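Old Yellow Enzyme (Pichia, PDB 6AGZ) probably catalyses, as a flavin mononucleotide-dependent oxidoreductase with a TIM-barrel fold, the asymmetric reduction of the carbon-carbon double bond of enone compounds. Local coordinates at residues E268-R271 with R272-G276; T363-R367 with S368-K372. One frame throughout, in Å; residues are numbered along the deposited sequence.

Contact 1: residues E268-R271 with R272-G276; sequences ELER and RAKEG
One carboxylate oxygen, OE1 of E268, is shared by two arginines that are neighbours in sequence, R271 and R272, whose guanidinium nitrogens NH2 and NH1 stand only 3.9 Å apart. R272 comes from the following turn: its NH1 donates to E268 OE1 over 3.1 Å, meeting that oxygen from above the carboxylate plane, and adds a weak bond to E268 O. R271 takes the same carboxylate side-on, NH2 reaching OE1 on its syn side at 2.7 Å and NE reaching OE2 at 3.1 Å. This double grip should hold the carboxylate against rotation, and the shared negative charge probably draws the two guanidinium groups together. CG of R271 lies anti to the backbone N (chi1 174°) and the chain bends at chi3, which turns the guanidinium back toward E268. A water joins OE1 to R272 NH2, while R272 NE pairs with D225 of helix 218-231. Replacing E268 with a glutamine would probably leave the two neighbouring guanidinium groups without the negative charge they share. Farther along, R271 NH1 makes a weak bond of 3.2 Å to E275 OE2, the two side chains running side by side. Along the same stretch the backbone keeps its i to i+4 bonds, the last from E275 N to R271 O at 2.9 Å. G276, with positive phi, then closes helix 258-274 in a Schellman motif; the whole is an i, i+3 and i+4 salt-bridge network at the C-terminal end of a TIM-barrel helix.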
loop_
_atom_site.group_PDB
_atom_site.type_symbol
_atom_site.label_atom_id
_atom_site.label_comp_id
_atom_site.label_asym_id
_atom_site.label_seq_id
_atom_site.Cartn_x
_atom_site.Cartn_y
_atom_site.Cartn_z
ATOM N N GLU A 268 2.947 -10.198 4.641
ATOM C CA GLU A 268 3.040 -11.470 5.352
ATOM C C GLU A 268 3.715 -12.536 4.499
ATOM O O GLU A 268 4.527 -13.321 5.005
ATOM C CB GLU A 268 1.649 -11.923 5.788
ATOM C CG GLU A 268 1.135 -11.189 7.011
ATOM C CD GLU A 268 1.944 -11.511 8.250
ATOM O OE1 GLU A 268 1.847 -12.655 8.740
ATOM O OE2 GLU A 268 2.688 -10.627 8.727
ATOM N N LEU A 269 3.395 -12.580 3.202
ATOM C CA LEU A 269 4.073 -13.527 2.321
ATOM C C LEU A 269 5.571 -13.241 2.256
ATOM O O LEU A 269 6.394 -14.166 2.303
ATOM C CB LEU A 269 3.449 -13.486 0.927
ATOM C CG LEU A 269 1.961 -13.836 0.851
ATOM C CD1 LEU A 269 1.456 -13.731 -0.580
ATOM C CD2 LEU A 269 1.705 -15.226 1.417
ATOM N N GLU A 270 5.942 -11.961 2.164
ATOM C CA GLU A 270 7.355 -11.598 2.159
ATOM C C GLU A 270 8.021 -11.914 3.492
ATOM O O GLU A 270 9.213 -12.234 3.522
ATOM C CB GLU A 270 7.517 -10.115 1.822
ATOM C CG GLU A 270 8.964 -9.650 1.725
ATOM C CD GLU A 270 9.709 -10.295 0.571
ATOM O OE1 GLU A 270 9.063 -10.631 -0.443
ATOM O OE2 GLU A 270 10.942 -10.469 0.678
ATOM N N ARG A 271 7.279 -11.826 4.600
ATOM C CA ARG A 271 7.843 -12.206 5.892
ATOM C C ARG A 271 8.114 -13.703 5.949
ATOM O O ARG A 271 9.171 -14.132 6.431
ATOM C CB ARG A 271 6.906 -11.786 7.026
ATOM C CG ARG A 271 7.338 -12.281 8.403
ATOM C CD ARG A 271 6.556 -11.606 9.522
ATOM N NE ARG A 271 5.207 -12.147 9.665
ATOM C CZ ARG A 271 4.914 -13.273 10.309
ATOM N NH1 ARG A 271 5.876 -13.991 10.871
ATOM N NH2 ARG A 271 3.656 -13.684 10.388
ATOM N N ARG A 272 7.171 -14.512 5.462
ATOM C CA ARG A 272 7.412 -15.948 5.369
ATOM C C ARG A 272 8.619 -16.243 4.490
ATOM O O ARG A 272 9.407 -17.148 4.788
ATOM C CB ARG A 272 6.167 -16.655 4.835
ATOM C CG ARG A 272 5.073 -16.805 5.873
ATOM C CD ARG A 272 3.702 -16.935 5.236
ATOM N NE ARG A 272 2.678 -17.218 6.237
ATOM C CZ ARG A 272 2.137 -16.301 7.033
ATOM N NH1 ARG A 272 2.522 -15.034 6.947
ATOM N NH2 ARG A 272 1.213 -16.649 7.917
ATOM N N ALA A 273 8.785 -15.484 3.404
ATOM C CA ALA A 273 9.974 -15.642 2.573
ATOM C C ALA A 273 11.237 -15.279 3.345
ATOM O O ALA A 273 12.272 -15.941 3.205
ATOM C CB ALA A 273 9.846 -14.790 1.314
ATOM N N LYS A 274 11.170 -14.228 4.167
ATOM C CA LYS A 274 12.306 -13.838 4.991
ATOM C C LYS A 274 12.616 -14.868 6.065
ATOM O O LYS A 274 13.744 -14.902 6.565
ATOM C CB LYS A 274 12.052 -12.477 5.641
ATOM C CG LYS A 274 12.113 -11.303 4.679
ATOM C CD LYS A 274 11.798 -9.997 5.390
ATOM C CE LYS A 274 12.007 -8.802 4.476
ATOM N NZ LYS A 274 11.620 -7.527 5.141
ATOM N N GLU A 275 11.642 -15.697 6.437
ATOM C CA GLU A 275 11.875 -16.805 7.352
ATOM C C GLU A 275 12.181 -18.107 6.618
ATOM O O GLU A 275 12.090 -19.185 7.217
ATOM C CB GLU A 275 10.676 -16.979 8.284
ATOM C CG GLU A 275 10.517 -15.837 9.274
ATOM C CD GLU A 275 9.190 -15.869 10.001
ATOM O OE1 GLU A 275 8.390 -16.793 9.744
ATOM O OE2 GLU A 275 8.947 -14.967 10.831
ATOM N N GLY A 276 12.546 -18.024 5.343
ATOM C CA GLY A 276 12.974 -19.185 4.592
ATOM C C GLY A 276 11.878 -19.981 3.925
ATOM O O GLY A 276 12.112 -21.140 3.564
HETATM O O HOH W 1 0.215 -14.578 9.612
#

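Contact 2: residues T363-R367 with S368-K372; sequences TPYDR and SRFYK. With FMN (flavin mononucleotide), chain C.
The CA of R367 lies over one face of the F370 ring, 3.4 Å from the ring centroid and only 4° off the normal, a CH-pi contact of nearly ideal aim. A chi1 of 162° swings the R367 chain away from its own backbone N and past the same ring, and F370 CE2 sits over the centre of one guanidinium face, 3.7 Å from CZ, although the two planes are steeply inclined. F370 CD2 in turn rests 3.5 Å from the methyl C7M of the flavin, and Y371 OH approaches that methyl too, so the segment packs against the dimethylbenzene end of FMN. D366 fastens the turn through its carboxylate. Its OD1 accepts from both OG and N of S368, the hydroxyl at 2.7 Å, from the same face of the carboxylate. OD2 offers its anti lone pair to R369 NH1 at 2.8 Å, and R369 NH2 has D377 as a further partner. Two backbone bonds, R369 N to D366 O and F370 N to R367 O, tighten the bend. Y365 CD1 touches F370 CZ at 3.6 Å. The segment lies in the loop between helices 352-358 and 395-398, and from there Y365 and F370 lean on helix 344-348, which follows barrel strand 338-341.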
loop_
_atom_site.group_PDB
_atom_site.type_symbol
_atom_site.label_atom_id
_atom_site.label_comp_id
_atom_site.label_asym_id
_atom_site.label_seq_id
_atom_site.Cartn_x
_atom_site.Cartn_y
_atom_site.Cartn_z
ATOM N N THR A 363 -3.465 -15.024 -34.077
ATOM C CA THR A 363 -4.851 -15.314 -34.412
ATOM C C THR A 363 -5.770 -14.658 -33.387
ATOM O O THR A 363 -5.563 -14.832 -32.181
ATOM C CB THR A 363 -5.097 -16.820 -34.435
ATOM O OG1 THR A 363 -4.208 -17.439 -35.374
ATOM C CG2 THR A 363 -6.539 -17.123 -34.824
ATOM N N PRO A 364 -6.770 -13.892 -33.821
ATOM C CA PRO A 364 -7.704 -13.290 -32.862
ATOM C C PRO A 364 -8.422 -14.357 -32.048
ATOM O O PRO A 364 -8.777 -15.421 -32.559
ATOM C CB PRO A 364 -8.677 -12.515 -33.758
ATOM C CG PRO A 364 -7.908 -12.253 -35.018
ATOM C CD PRO A 364 -7.025 -13.453 -35.203
ATOM N N TYR A 365 -8.622 -14.067 -30.766
ATOM C CA TYR A 365 -9.363 -14.987 -29.920
ATOM C C TYR A 365 -10.864 -14.772 -30.090
ATOM O O TYR A 365 -11.322 -13.722 -30.547
ATOM C CB TYR A 365 -8.955 -14.830 -28.453
ATOM C CG TYR A 365 -9.101 -13.432 -27.892
ATOM C CD1 TYR A 365 -10.323 -12.978 -27.412
ATOM C CD2 TYR A 365 -8.011 -12.573 -27.823
ATOM C CE1 TYR A 365 -10.460 -11.705 -26.892
ATOM C CE2 TYR A 365 -8.138 -11.297 -27.303
ATOM C CZ TYR A 365 -9.365 -10.869 -26.840
ATOM O OH TYR A 365 -9.498 -9.602 -26.321
ATOM N N ASP A 366 -11.631 -15.790 -29.715
ATOM C CA ASP A 366 -13.080 -15.800 -29.893
ATOM C C ASP A 366 -13.724 -16.027 -28.528
ATOM O O ASP A 366 -13.818 -17.167 -28.060
ATOM C CB ASP A 366 -13.494 -16.869 -30.901
ATOM C CG ASP A 366 -14.972 -16.820 -31.234
ATOM O OD1 ASP A 366 -15.664 -15.888 -30.773
ATOM O OD2 ASP A 366 -15.440 -17.712 -31.971
ATOM N N ARG A 367 -14.169 -14.936 -27.899
ATOM C CA ARG A 367 -14.768 -15.024 -26.571
ATOM C C ARG A 367 -16.031 -15.877 -26.572
ATOM O O ARG A 367 -16.341 -16.528 -25.566
ATOM C CB ARG A 367 -15.066 -13.617 -26.044
ATOM C CG ARG A 367 -16.056 -13.568 -24.890
ATOM C CD ARG A 367 -16.080 -12.203 -24.221
ATOM N NE ARG A 367 -14.856 -11.946 -23.467
ATOM C CZ ARG A 367 -14.613 -12.431 -22.253
ATOM N NH1 ARG A 367 -15.509 -13.200 -21.650
ATOM N NH2 ARG A 367 -13.472 -12.146 -21.641
ATOM N N SER A 368 -16.758 -15.912 -27.693
ATOM C CA SER A 368 -18.015 -16.651 -27.747
ATOM C C SER A 368 -17.829 -18.145 -27.517
ATOM O O SER A 368 -18.811 -18.843 -27.238
ATOM C CB SER A 368 -18.703 -16.422 -29.094
ATOM O OG SER A 368 -18.028 -17.106 -30.135
ATOM N N ARG A 369 -16.600 -18.654 -27.622
ATOM C CA ARG A 369 -16.320 -20.069 -27.407
ATOM C C ARG A 369 -15.384 -20.299 -26.226
ATOM O O ARG A 369 -14.817 -21.388 -26.090
ATOM C CB ARG A 369 -15.750 -20.702 -28.679
ATOM C CG ARG A 369 -16.820 -21.125 -29.677
ATOM C CD ARG A 369 -16.632 -20.475 -31.037
ATOM N NE ARG A 369 -16.152 -21.420 -32.042
ATOM C CZ ARG A 369 -15.061 -21.242 -32.779
ATOM N NH1 ARG A 369 -14.328 -20.147 -32.632
ATOM N NH2 ARG A 369 -14.705 -22.158 -33.668
ATOM N N PHE A 370 -15.213 -19.292 -25.364
ATOM C CA PHE A 370 -14.438 -19.481 -24.142
ATOM C C PHE A 370 -15.043 -20.578 -23.275
ATOM O O PHE A 370 -14.331 -21.458 -22.777
ATOM C CB PHE A 370 -14.364 -18.173 -23.352
ATOM C CG PHE A 370 -13.388 -17.171 -23.904
ATOM C CD1 PHE A 370 -12.520 -17.507 -24.928
ATOM C CD2 PHE A 370 -13.331 -15.889 -23.378
ATOM C CE1 PHE A 370 -11.621 -16.580 -25.427
ATOM C CE2 PHE A 370 -12.434 -14.959 -23.870
ATOM C CZ PHE A 370 -11.579 -15.304 -24.896
ATOM N N TYR A 371 -16.363 -20.542 -23.088
ATOM C CA TYR A 371 -17.051 -21.417 -22.148
ATOM C C TYR A 371 -18.015 -22.371 -22.849
ATOM O O TYR A 371 -19.019 -22.785 -22.264
ATOM C CB TYR A 371 -17.795 -20.594 -21.097
ATOM C CG TYR A 371 -16.930 -19.595 -20.363
ATOM C CD1 TYR A 371 -15.967 -20.015 -19.453
ATOM C CD2 TYR A 371 -17.081 -18.230 -20.573
ATOM C CE1 TYR A 371 -15.177 -19.103 -18.777
ATOM C CE2 TYR A 371 -16.295 -17.311 -19.902
ATOM C CZ TYR A 371 -15.346 -17.754 -19.006
ATOM O OH TYR A 371 -14.562 -16.842 -18.335
ATOM N N LYS A 372 -17.728 -22.732 -24.098
ATOM C CA LYS A 372 -18.565 -23.690 -24.814
ATOM C C LYS A 372 -18.391 -25.062 -24.171
ATOM O O LYS A 372 -17.364 -25.721 -24.363
ATOM C CB LYS A 372 -18.203 -23.718 -26.295
ATOM C CG LYS A 372 -19.342 -24.171 -27.203
ATOM C CD LYS A 372 -18.961 -24.057 -28.672
ATOM C CE LYS A 372 -20.184 -23.825 -29.550
ATOM N NZ LYS A 372 -21.043 -25.037 -29.659
HETATM N N1 FMN C . -8.062 -16.391 -13.931
HETATM C C2 FMN C . -7.920 -17.233 -12.844
HETATM O O2 FMN C . -7.218 -16.893 -11.891
HETATM N N3 FMN C . -8.564 -18.452 -12.819
HETATM C C4 FMN C . -9.352 -18.834 -13.885
HETATM O O4 FMN C . -9.929 -19.920 -13.871
HETATM C C4A FMN C . -9.495 -17.989 -14.978
HETATM N N5 FMN C . -10.282 -18.374 -16.039
HETATM C C5A FMN C . -10.427 -17.543 -17.128
HETATM C C6 FMN C . -11.223 -17.939 -18.195
HETATM C C7 FMN C . -11.376 -17.108 -19.297
HETATM C C7M FMN C . -12.233 -17.538 -20.448
HETATM C C8 FMN C . -10.732 -15.878 -19.333
HETATM C C8M FMN C . -10.896 -14.979 -20.522
HETATM C C9 FMN C . -9.938 -15.482 -18.265
HETATM C C9A FMN C . -9.780 -16.313 -17.159
HETATM N N10 FMN C . -8.991 -15.923 -16.092
HETATM C C10 FMN C . -8.849 -16.762 -15.002
HETATM C "C1'" FMN C . -8.280 -14.600 -16.123
HETATM C "C2'" FMN C . -6.963 -14.800 -16.879
HETATM O "O2'" FMN C . -6.162 -15.727 -16.179
HETATM C "C3'" FMN C . -6.187 -13.503 -17.097
HETATM O "O3'" FMN C . -5.796 -12.959 -15.857
HETATM C "C4'" FMN C . -7.020 -12.489 -17.876
HETATM O "O4'" FMN C . -7.606 -13.117 -18.994
HETATM C "C5'" FMN C . -6.176 -11.318 -18.364
HETATM O "O5'" FMN C . -5.087 -11.803 -19.118
HETATM P P FMN C . -5.049 -11.586 -20.713
HETATM O O1P FMN C . -5.261 -10.122 -21.016
HETATM O O2P FMN C . -3.711 -12.023 -21.258
HETATM O O3P FMN C . -6.144 -12.409 -21.347
HETATM O O HOH W 2 -18.141 -18.872 -24.137
#

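In the fold
Contact 1 comes first along the chain, at the end of helix 258-274, which lies between barrel strands 236-240 and 281-285; contact 2 follows the eighth strand, 338-341, in the loop between helices 352-358 and 395-398. Their centres are 39 Å apart, their nearest atoms about 24 Å, and they lie on opposite sides of the chain's centre without touching. They share no helix or strand; contact 1 is on a helix between barrel strands, contact 2 in a loop beyond the last one. Contact 1 is on an outer helix and its R271 packs on E255 of the second subunit, whereas contact 2 supplies R367, F370 and Y371 to the flavin pocket. One thus belongs to the barrel's periphery, the other to its cofactor site.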